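Neural-cadherin (Drosophila melanogaster, PDB 3UBF) mediates calcium-dependent cell adhesion, preferentially by homophilic binding between cadherins on neighbouring cells, and may thereby contribute to the sorting of cell types. Local coordinates at residues 59-64 against 96-101; 67-72 against 92-97. All coordinates share one frame; numbering follows the deposited sequence.

Contact 1: 59-64 against 96-101; sequences DYEELG and VKDVND. With ZN (zinc ion), chain B; ZN (zinc ion), chain H; CA (calcium ion), chain T.
E61 OE2 and D98 OD2 grip one zinc ion from the two segments, E61 OE2 at 1.9 Å and D98 OD2 at 2.0 Å. D98 OD1 adds a longer bond of 2.6 Å to this zinc, so the aspartate chelates it unevenly. The cation lets two acceptors, E61 OE2 and D98 OD2, stand 2.9 Å apart, with their carboxylates turned 85° to one another. A bend about CB-CG of E61 (chi2 72°) also brings its OE1 to the calcium ion at 2.3 Å, and the glutamate bridges both metals. The sequences D59-Y60-E61 and D98-V99-N100-D101 match the cadherin DXE and DXND motifs of a calcium-binding interdomain linker; zinc probably occupies positions where calcium is usual. E13 and D138 share the calcium, D136 the zinc with D98, and D59 OD2 holds a further zinc.

Beneath the metals, Y60 CG lies anti to its backbone N (chi1 176°), carrying the ring under D98. Tyrosine offers a flat face to the D98 methylene, whose CB sits 3.4 Å from the ring centroid, a CH-pi contact. At the ring's edge, in plane, Y60 CE1 meets V96 O at 3.2 Å. Leucine's branched end suits the apolar side, L63 CD1 lying 3.7 Å from V96 CB.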
loop_
_atom_site.group_PDB
_atom_site.type_symbol
_atom_site.label_atom_id
_atom_site.label_comp_id
_atom_site.label_asym_id
_atom_site.label_seq_id
_atom_site.Cartn_x
_atom_site.Cartn_y
_atom_site.Cartn_z
ATOM N N ASP A 59 12.393 -19.555 -5.217
ATOM C CA ASP A 59 12.431 -18.106 -5.193
ATOM C C ASP A 59 12.120 -17.610 -6.602
ATOM O O ASP A 59 12.951 -17.658 -7.505
ATOM C CB ASP A 59 13.789 -17.639 -4.702
ATOM C CG ASP A 59 13.869 -16.146 -4.518
ATOM O OD1 ASP A 59 12.877 -15.430 -4.804
ATOM O OD2 ASP A 59 14.943 -15.683 -4.078
ATOM N N TYR A 60 10.877 -17.173 -6.769
ATOM C CA TYR A 60 10.319 -16.731 -8.044
ATOM C C TYR A 60 11.183 -15.680 -8.742
ATOM O O TYR A 60 11.384 -15.739 -9.957
ATOM C CB TYR A 60 8.917 -16.187 -7.781
ATOM C CG TYR A 60 8.217 -15.596 -8.973
ATOM C CD1 TYR A 60 7.395 -16.378 -9.779
ATOM C CD2 TYR A 60 8.338 -14.235 -9.271
ATOM C CE1 TYR A 60 6.728 -15.834 -10.853
ATOM C CE2 TYR A 60 7.680 -13.684 -10.346
ATOM C CZ TYR A 60 6.872 -14.489 -11.136
ATOM O OH TYR A 60 6.225 -13.943 -12.221
ATOM N N GLU A 61 11.678 -14.722 -7.964
ATOM C CA GLU A 61 12.517 -13.639 -8.468
ATOM C C GLU A 61 13.814 -14.172 -9.058
ATOM O O GLU A 61 14.369 -13.573 -9.979
ATOM C CB GLU A 61 12.826 -12.628 -7.353
ATOM C CG GLU A 61 11.654 -11.729 -6.951
ATOM C CD GLU A 61 10.555 -12.446 -6.169
ATOM O OE1 GLU A 61 10.661 -13.659 -5.878
ATOM O OE2 GLU A 61 9.564 -11.790 -5.829
ATOM N N GLU A 62 14.285 -15.301 -8.524
ATOM C CA GLU A 62 15.528 -15.922 -8.982
ATOM C C GLU A 62 15.378 -16.805 -10.233
ATOM O O GLU A 62 16.385 -17.209 -10.828
ATOM C CB GLU A 62 16.223 -16.671 -7.835
ATOM C CG GLU A 62 17.038 -15.732 -6.940
ATOM C CD GLU A 62 17.642 -16.403 -5.706
ATOM O OE1 GLU A 62 17.984 -17.615 -5.751
ATOM O OE2 GLU A 62 17.793 -15.693 -4.684
ATOM N N LEU A 63 14.134 -17.093 -10.628
ATOM C CA LEU A 63 13.852 -17.854 -11.850
ATOM C C LEU A 63 14.049 -16.979 -13.086
ATOM O O LEU A 63 13.964 -15.739 -13.005
ATOM C CB LEU A 63 12.419 -18.398 -11.838
ATOM C CG LEU A 63 11.975 -19.255 -10.648
ATOM C CD1 LEU A 63 10.539 -19.669 -10.798
ATOM C CD2 LEU A 63 12.854 -20.474 -10.506
ATOM N N GLY A 64 14.298 -17.620 -14.231
ATOM C CA GLY A 64 14.399 -16.903 -15.508
ATOM C C GLY A 64 13.096 -16.180 -15.813
ATOM O O GLY A 64 12.093 -16.405 -15.129
ATOM N N VAL A 96 5.615 -21.395 -11.811
ATOM C CA VAL A 96 5.661 -20.913 -10.422
ATOM C C VAL A 96 4.949 -19.569 -10.298
ATOM O O VAL A 96 5.229 -18.618 -11.032
ATOM C CB VAL A 96 7.116 -20.783 -9.900
ATOM C CG1 VAL A 96 7.164 -20.227 -8.460
ATOM C CG2 VAL A 96 7.842 -22.123 -9.983
ATOM N N LYS A 97 4.011 -19.511 -9.366
ATOM C CA LYS A 97 3.247 -18.304 -9.109
ATOM C C LYS A 97 3.777 -17.597 -7.866
ATOM O O LYS A 97 3.891 -18.195 -6.795
ATOM C CB LYS A 97 1.757 -18.633 -8.969
ATOM C CG LYS A 97 0.858 -18.126 -10.111
ATOM C CD LYS A 97 1.390 -18.434 -11.522
ATOM C CE LYS A 97 0.463 -17.874 -12.622
ATOM N NZ LYS A 97 0.165 -16.394 -12.513
ATOM N N ASP A 98 4.131 -16.328 -8.034
ATOM C CA ASP A 98 4.537 -15.484 -6.924
ATOM C C ASP A 98 3.269 -14.867 -6.337
ATOM O O ASP A 98 2.757 -13.869 -6.860
ATOM C CB ASP A 98 5.482 -14.399 -7.440
ATOM C CG ASP A 98 6.240 -13.710 -6.339
ATOM O OD1 ASP A 98 6.059 -14.080 -5.160
ATOM O OD2 ASP A 98 7.022 -12.784 -6.652
ATOM N N VAL A 99 2.735 -15.465 -5.275
ATOM C CA VAL A 99 1.414 -15.039 -4.763
ATOM C C VAL A 99 1.490 -13.769 -3.891
ATOM O O VAL A 99 0.459 -13.201 -3.513
ATOM C CB VAL A 99 0.625 -16.202 -4.067
ATOM N N ASN A 100 2.718 -13.332 -3.608
ATOM C CA ASN A 100 2.990 -12.103 -2.882
ATOM C C ASN A 100 3.038 -10.907 -3.854
ATOM O O ASN A 100 3.025 -9.735 -3.443
ATOM C CB ASN A 100 4.343 -12.212 -2.158
ATOM C CG ASN A 100 4.588 -13.592 -1.506
ATOM O OD1 ASN A 100 4.118 -14.640 -1.983
ATOM N ND2 ASN A 100 5.354 -13.589 -0.417
ATOM N N ASP A 101 3.084 -11.224 -5.148
ATOM C CA ASP A 101 3.339 -10.255 -6.208
ATOM C C ASP A 101 2.099 -9.403 -6.513
ATOM O O ASP A 101 1.389 -9.658 -7.486
ATOM C CB ASP A 101 3.810 -11.005 -7.468
ATOM C CG ASP A 101 4.517 -10.102 -8.480
ATOM O OD1 ASP A 101 4.508 -8.866 -8.304
ATOM O OD2 ASP A 101 5.086 -10.636 -9.465
HETATM ZN ZN ZN B . 7.996 -12.402 -4.931
HETATM ZN ZN ZN H . 14.626 -13.763 -3.206
HETATM CA CA CA T . 10.368 -14.287 -3.720
HETATM O O HOH W 1 8.056 -13.293 -3.641
HETATM O O HOH W 2 14.094 -14.095 -1.188
HETATM O O HOH W 3 15.281 -12.994 -4.685
HETATM O O HOH W 4 10.758 -15.503 -1.833
#

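Contact 2: 67-72 against 92-97; sequences KTIDFW and VIILVK
F71 and V92 are an antiparallel hydrogen-bonded pair, V92 N giving its proton to F71 O at 2.6 Å and F71 N to V92 O at 2.9 Å. I69 and I94 repeat this double exchange two residues along. A further backbone bond, V96 N to K67 O at 3.1 Å, extends the ladder to the residue before the strand. Between these rungs come the non-hydrogen-bonded pairs, T68 with L95 and D70 with I93, where D70 CA points its hydrogen at V92 O from 3.3 Å.

Apolar contacts fill the face that carries I69, F71, V92 and I94, all buried. F71 CG is tucked between its backbone N and carbonyl carbon (chi1 60°), which lays the ring against its own pair partner. V92 CB sits over one face, displaced toward the rim and 3.6 Å from the centroid, a CH-pi contact. I94 CD1 meets the ring in its plane, 3.8 Å from F71 CE1. I69 reaches diagonally, its CD1 touching V96 CG2 at 3.8 Å. Beta-branched residues suit such extended backbone, and V44 and F24 close over this layer from other strands.

The other face is more polar. T68 CG2 and I93 CG2 lie side by side, 3.7 Å apart, while D70 flanks I93 CG1 and pairs by salt bridge with R91.

Segments 68-72 and 92-97 run antiparallel at 171°; they belong to strands 68-76 and 88-97, the F-G hairpin of the A'GFC sheet in the Greek-key cadherin beta sandwich.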
loop_
_atom_site.group_PDB
_atom_site.type_symbol
_atom_site.label_atom_id
_atom_site.label_comp_id
_atom_site.label_asym_id
_atom_site.label_seq_id
_atom_site.Cartn_x
_atom_site.Cartn_y
_atom_site.Cartn_z
ATOM N N LYS A 67 9.767 -17.906 -15.638
ATOM C CA LYS A 67 9.136 -18.154 -14.328
ATOM C C LYS A 67 8.683 -19.600 -14.182
ATOM O O LYS A 67 7.605 -19.909 -13.663
ATOM C CB LYS A 67 8.014 -17.150 -14.044
ATOM C CG LYS A 67 8.506 -15.705 -14.040
ATOM C CD LYS A 67 9.647 -15.509 -13.051
ATOM C CE LYS A 67 10.304 -14.156 -13.179
ATOM N NZ LYS A 67 11.476 -14.117 -12.278
ATOM N N THR A 68 9.544 -20.490 -14.643
ATOM C CA THR A 68 9.240 -21.901 -14.647
ATOM C C THR A 68 10.429 -22.668 -14.100
ATOM O O THR A 68 11.579 -22.260 -14.271
ATOM C CB THR A 68 8.921 -22.409 -16.071
ATOM O OG1 THR A 68 10.028 -22.137 -16.937
ATOM C CG2 THR A 68 7.674 -21.729 -16.627
ATOM N N ILE A 69 10.144 -23.763 -13.410
ATOM C CA ILE A 69 11.162 -24.743 -13.145
ATOM C C ILE A 69 10.999 -25.716 -14.292
ATOM O O ILE A 69 10.002 -26.442 -14.384
ATOM C CB ILE A 69 11.026 -25.360 -11.756
ATOM C CG1 ILE A 69 11.339 -24.284 -10.707
ATOM C CG2 ILE A 69 12.005 -26.506 -11.596
ATOM C CD1 ILE A 69 10.754 -24.520 -9.359
ATOM N N ASP A 70 11.965 -25.662 -15.206
ATOM C CA ASP A 70 11.878 -26.351 -16.485
ATOM C C ASP A 70 12.998 -27.377 -16.562
ATOM O O ASP A 70 14.177 -27.029 -16.564
ATOM C CB ASP A 70 11.957 -25.339 -17.646
ATOM C CG ASP A 70 11.388 -25.888 -18.964
ATOM O OD1 ASP A 70 11.109 -27.107 -19.044
ATOM O OD2 ASP A 70 11.226 -25.094 -19.928
ATOM N N PHE A 71 12.624 -28.648 -16.617
ATOM C CA PHE A 71 13.606 -29.725 -16.611
ATOM C C PHE A 71 13.079 -30.941 -17.346
ATOM O O PHE A 71 11.889 -31.040 -17.630
ATOM C CB PHE A 71 13.997 -30.102 -15.173
ATOM C CG PHE A 71 12.848 -30.574 -14.335
ATOM C CD1 PHE A 71 11.948 -29.668 -13.790
ATOM C CD2 PHE A 71 12.657 -31.931 -14.097
ATOM C CE1 PHE A 71 10.872 -30.112 -13.007
ATOM C CE2 PHE A 71 11.584 -32.384 -13.316
ATOM C CZ PHE A 71 10.693 -31.470 -12.766
ATOM N N TRP A 72 13.985 -31.863 -17.638
ATOM C CA TRP A 72 13.654 -33.097 -18.318
ATOM C C TRP A 72 13.870 -34.283 -17.381
ATOM O O TRP A 72 14.683 -34.224 -16.461
ATOM C CB TRP A 72 14.522 -33.253 -19.569
ATOM C CG TRP A 72 14.130 -32.377 -20.727
ATOM C CD1 TRP A 72 14.439 -31.067 -20.900
ATOM C CD2 TRP A 72 13.376 -32.769 -21.881
ATOM N NE1 TRP A 72 13.915 -30.606 -22.087
ATOM C CE2 TRP A 72 13.259 -31.633 -22.709
ATOM C CE3 TRP A 72 12.781 -33.972 -22.295
ATOM C CZ2 TRP A 72 12.572 -31.659 -23.929
ATOM C CZ3 TRP A 72 12.094 -33.995 -23.515
ATOM C CH2 TRP A 72 12.000 -32.845 -24.313
ATOM N N VAL A 92 9.356 -31.427 -18.024
ATOM C CA VAL A 92 8.499 -30.953 -16.946
ATOM C C VAL A 92 8.629 -29.440 -16.827
ATOM O O VAL A 92 9.742 -28.896 -16.724
ATOM C CB VAL A 92 8.807 -31.639 -15.598
ATOM C CG1 VAL A 92 7.723 -31.315 -14.571
ATOM C CG2 VAL A 92 8.922 -33.146 -15.764
ATOM N N ILE A 93 7.483 -28.765 -16.881
ATOM C CA ILE A 93 7.422 -27.312 -16.740
ATOM C C ILE A 93 6.519 -26.984 -15.570
ATOM O O ILE A 93 5.297 -27.094 -15.674
ATOM C CB ILE A 93 6.878 -26.604 -18.019
ATOM C CG1 ILE A 93 7.560 -27.131 -19.292
ATOM C CG2 ILE A 93 7.062 -25.093 -17.915
ATOM C CD1 ILE A 93 7.077 -26.459 -20.591
ATOM N N ILE A 94 7.123 -26.606 -14.450
ATOM C CA ILE A 94 6.371 -26.150 -13.297
ATOM C C ILE A 94 6.253 -24.645 -13.422
ATOM O O ILE A 94 7.235 -23.932 -13.241
ATOM C CB ILE A 94 7.088 -26.475 -11.970
ATOM C CG1 ILE A 94 7.303 -27.984 -11.805
ATOM C CG2 ILE A 94 6.312 -25.897 -10.775
ATOM C CD1 ILE A 94 8.375 -28.332 -10.771
ATOM N N LEU A 95 5.065 -24.156 -13.752
ATOM C CA LEU A 95 4.819 -22.723 -13.705
ATOM C C LEU A 95 4.728 -22.299 -12.243
ATOM O O LEU A 95 3.874 -22.804 -11.522
ATOM C CB LEU A 95 3.532 -22.367 -14.443
ATOM C CG LEU A 95 3.254 -20.859 -14.519
ATOM C CD1 LEU A 95 4.296 -20.129 -15.379
ATOM C CD2 LEU A 95 1.829 -20.573 -15.004
ATOM N N VAL A 96 5.615 -21.395 -11.811
ATOM C CA VAL A 96 5.661 -20.913 -10.422
ATOM C C VAL A 96 4.949 -19.569 -10.298
ATOM O O VAL A 96 5.229 -18.618 -11.032
ATOM C CB VAL A 96 7.116 -20.783 -9.900
ATOM C CG1 VAL A 96 7.164 -20.227 -8.460
ATOM C CG2 VAL A 96 7.842 -22.123 -9.983
ATOM N N LYS A 97 4.011 -19.511 -9.366
ATOM C CA LYS A 97 3.247 -18.304 -9.109
ATOM C C LYS A 97 3.777 -17.597 -7.866
ATOM O O LYS A 97 3.891 -18.195 -6.795
ATOM C CB LYS A 97 1.757 -18.633 -8.969
ATOM C CG LYS A 97 0.858 -18.126 -10.111
ATOM C CD LYS A 97 1.390 -18.434 -11.522
ATOM C CE LYS A 97 0.463 -17.874 -12.622
ATOM N NZ LYS A 97 0.165 -16.394 -12.513
#

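In the fold
Contact 2 pairs two strands of the sheet, and contact 1 is the metal-binding end that strand 88-97 runs into; their centres are about 11 Å apart, with V96 and K97 common to both. The V96 side chain serves both contacts, its nearest atom about 8 Å from the calcium ion. K67, just ahead of strand 68-76, ties this strand's start to the loop 59-64, its NZ 2.8 Å from Y60 O, a probable hydrogen bond, with a second bond to L63 O and a cation-pi contact to the Y60 ring. L63 CD2 packs on I69 CG1 at 4.1 Å, carrying the apolar layer toward the metal-binding end, where the ions connect this cadherin repeat to the next.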